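Local coordinates for BB0689 (PDB 4D53), which is an outer surface lipoprotein of the bacterial CAP superfamily whose precise biochemical role is not established, at residues N93-L96 and S100-E103. Numbering follows the deposited sequence.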
ATOM      1  N   ASN A  93       7.214 -10.801   3.872  1.00 17.05           N
ATOM      2  CA  ASN A  93       7.732 -11.999   3.245  1.00 19.12           C
ATOM      3  C   ASN A  93       6.829 -12.545   2.173  1.00 16.92           C
ATOM      4  O   ASN A  93       7.342 -13.032   1.140  1.00 15.77           O
ATOM      5  CB  ASN A  93       8.087 -13.072   4.262  1.00 18.62           C
ATOM      6  CG  ASN A  93       9.406 -12.753   4.978  1.00 24.36           C
ATOM      7  OD1 ASN A  93      10.270 -12.094   4.429  1.00 28.69           O
ATOM      8  ND2 ASN A  93       9.562 -13.245   6.162  1.00 22.29           N
ATOM      9  N   ALA A  94       5.502 -12.418   2.360  1.00 16.99           N
ATOM     10  CA  ALA A  94       4.623 -12.846   1.294  1.00 16.38           C
ATOM     11  C   ALA A  94       4.816 -12.008  -0.019  1.00 15.71           C
ATOM     12  O   ALA A  94       4.821 -12.542  -1.187  1.00 17.81           O
ATOM     13  CB  ALA A  94       3.177 -12.788   1.781  1.00 16.62           C
ATOM     14  N   TRP A  95       5.050 -10.689   0.127  1.00 14.76           N
ATOM     15  CA  TRP A  95       5.340  -9.884  -1.018  1.00 15.54           C
ATOM     16  C   TRP A  95       6.762 -10.184  -1.619  1.00 15.65           C
ATOM     17  O   TRP A  95       6.910 -10.219  -2.828  1.00 15.88           O
ATOM     18  CB  TRP A  95       5.291  -8.336  -0.633  1.00 15.97           C
ATOM     19  CG  TRP A  95       3.893  -7.823  -0.494  1.00 16.91           C
ATOM     20  CD1 TRP A  95       2.845  -8.127  -1.268  1.00 17.12           C
ATOM     21  CD2 TRP A  95       3.446  -6.800   0.396  1.00 17.47           C
ATOM     22  NE1 TRP A  95       1.750  -7.380  -0.903  1.00 20.31           N
ATOM     23  CE2 TRP A  95       2.070  -6.629   0.175  1.00 18.75           C
ATOM     24  CE3 TRP A  95       4.064  -6.109   1.448  1.00 20.22           C
ATOM     25  CZ2 TRP A  95       1.327  -5.661   0.833  1.00 18.85           C
ATOM     26  CZ3 TRP A  95       3.305  -5.196   2.178  1.00 19.51           C
ATOM     27  CH2 TRP A  95       1.983  -4.965   1.847  1.00 17.13           C
ATOM     28  N   LEU A  96       7.744 -10.456  -0.773  1.00 18.36           N
ATOM     29  CA  LEU A  96       9.058 -10.838  -1.282  1.00 19.14           C
ATOM     30  C   LEU A  96       9.024 -12.116  -2.159  1.00 20.36           C
ATOM     31  O   LEU A  96       9.816 -12.218  -3.090  1.00 18.98           O
ATOM     32  CB  LEU A  96      10.105 -10.955  -0.190  1.00 18.65           C
ATOM     33  CG  LEU A  96      10.557  -9.666   0.494  1.00 20.59           C
ATOM     34  CD1 LEU A  96      11.413 -10.039   1.681  1.00 23.64           C
ATOM     35  CD2 LEU A  96      11.303  -8.774  -0.462  1.00 24.93           C
ATOM     36  N   SER A 100       6.951  -9.567  -8.869  1.00 22.19           N
ATOM     37  CA  SER A 100       6.416  -8.229  -9.153  1.00 23.62           C
ATOM     38  C   SER A 100       6.264  -7.444  -7.823  1.00 22.73           C
ATOM     39  O   SER A 100       6.595  -6.254  -7.767  1.00 21.34           O
ATOM     40  CB  SER A 100       5.090  -8.284  -9.912  1.00 27.80           C
ATOM     41  OG  SER A 100       4.135  -8.959  -9.191  1.00 36.12           O
ATOM     42  N   HIS A 101       5.763  -8.069  -6.767  1.00 18.27           N
ATOM     43  CA  HIS A 101       5.725  -7.386  -5.478  1.00 19.73           C
ATOM     44  C   HIS A 101       7.061  -7.031  -4.846  1.00 19.65           C
ATOM     45  O   HIS A 101       7.242  -5.928  -4.266  1.00 20.59           O
ATOM     46  CB  HIS A 101       4.815  -8.065  -4.469  1.00 19.22           C
ATOM     47  CG  HIS A 101       3.515  -8.474  -5.047  1.00 23.90           C
ATOM     48  ND1 HIS A 101       2.913  -9.649  -4.695  1.00 31.92           N
ATOM     49  CD2 HIS A 101       2.697  -7.896  -5.936  1.00 35.59           C
ATOM     50  CE1 HIS A 101       1.774  -9.771  -5.336  1.00 39.33           C
ATOM     51  NE2 HIS A 101       1.615  -8.725  -6.096  1.00 27.29           N
ATOM     52  N   LYS A 102       8.010  -7.936  -4.926  1.00 17.26           N
ATOM     53  CA  LYS A 102       9.363  -7.647  -4.484  1.00 18.34           C
ATOM     54  C   LYS A 102       9.930  -6.402  -5.231  1.00 19.83           C
ATOM     55  O   LYS A 102      10.527  -5.568  -4.595  1.00 24.27           O
ATOM     56  CB  LYS A 102      10.269  -8.851  -4.734  1.00 18.91           C
ATOM     57  CG  LYS A 102      11.708  -8.607  -4.337  1.00 20.56           C
ATOM     58  CD  LYS A 102      12.537  -9.867  -4.284  1.00 23.92           C
ATOM     59  CE  LYS A 102      14.007  -9.531  -4.041  1.00 26.68           C
ATOM     60  NZ  LYS A 102      14.715 -10.772  -3.737  1.00 30.59           N
ATOM     61  N   GLU A 103       9.767  -6.341  -6.514  1.00 21.19           N
ATOM     62  CA  GLU A 103      10.253  -5.216  -7.353  1.00 24.40           C
ATOM     63  C   GLU A 103       9.776  -3.893  -6.772  1.00 25.61           C
ATOM     64  O   GLU A 103      10.549  -2.930  -6.666  1.00 23.45           O
ATOM     65  CB  GLU A 103       9.747  -5.354  -8.767  1.00 27.79           C
ATOM     66  CG  GLU A 103      10.487  -4.551  -9.796  1.00 40.03           C
ATOM     67  CD  GLU A 103      10.130  -3.094  -9.833  1.00 47.68           C
ATOM     68  OE1 GLU A 103       8.978  -2.729  -9.413  1.00 48.89           O
ATOM     69  OE2 GLU A 103      11.030  -2.293 -10.255  1.00 53.12           O
TER
HETATM   70  O   HOH W   1       2.389 -11.658  -2.835  1.00 31.54           O
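W95 and H101 meet where two short consecutive helices of the CAP domain, 91-96 and 99-105, come together at a steep angle. Followed outward, H101 starts with CB, which lies 3.4 Å from W95 O and 3.8 Å from W95 CD1. With CG anti to the carbonyl carbon (chi1 -44°), the imidazole comes to lie beside the indole, CG being 3.9 Å from W95 CD1. The ring planes stand at 75° with centroids 5.2 Å apart, consistent with an offset edge-to-face pair: the five-membered ring of W95 turns its edge to the imidazole face. H101 ND1 lies 3.8 Å from W95 CD1, at the indole edge. H101 ND1 is also hydrogen-bonded, at 2.8 Å, to the O of a water in the imidazole plane; that water donates to A94 O and so ties the imidazole to helix 91-96.

The indole is buried against the sheet, touching I81 and A83 of strand 75-84 and F127 and V129 of strand 125-134, while its NE1 is hydrogen-bonded to L82 O. On the more exposed flank, K102 runs extended past L96. W95 O and K102 N are close, but the poor angle rules out a hydrogen bond; the K102 stem passes L96 O, with CD 3.8 Å from that oxygen, and K102 CG touches L96 CD2 at 3.9 Å.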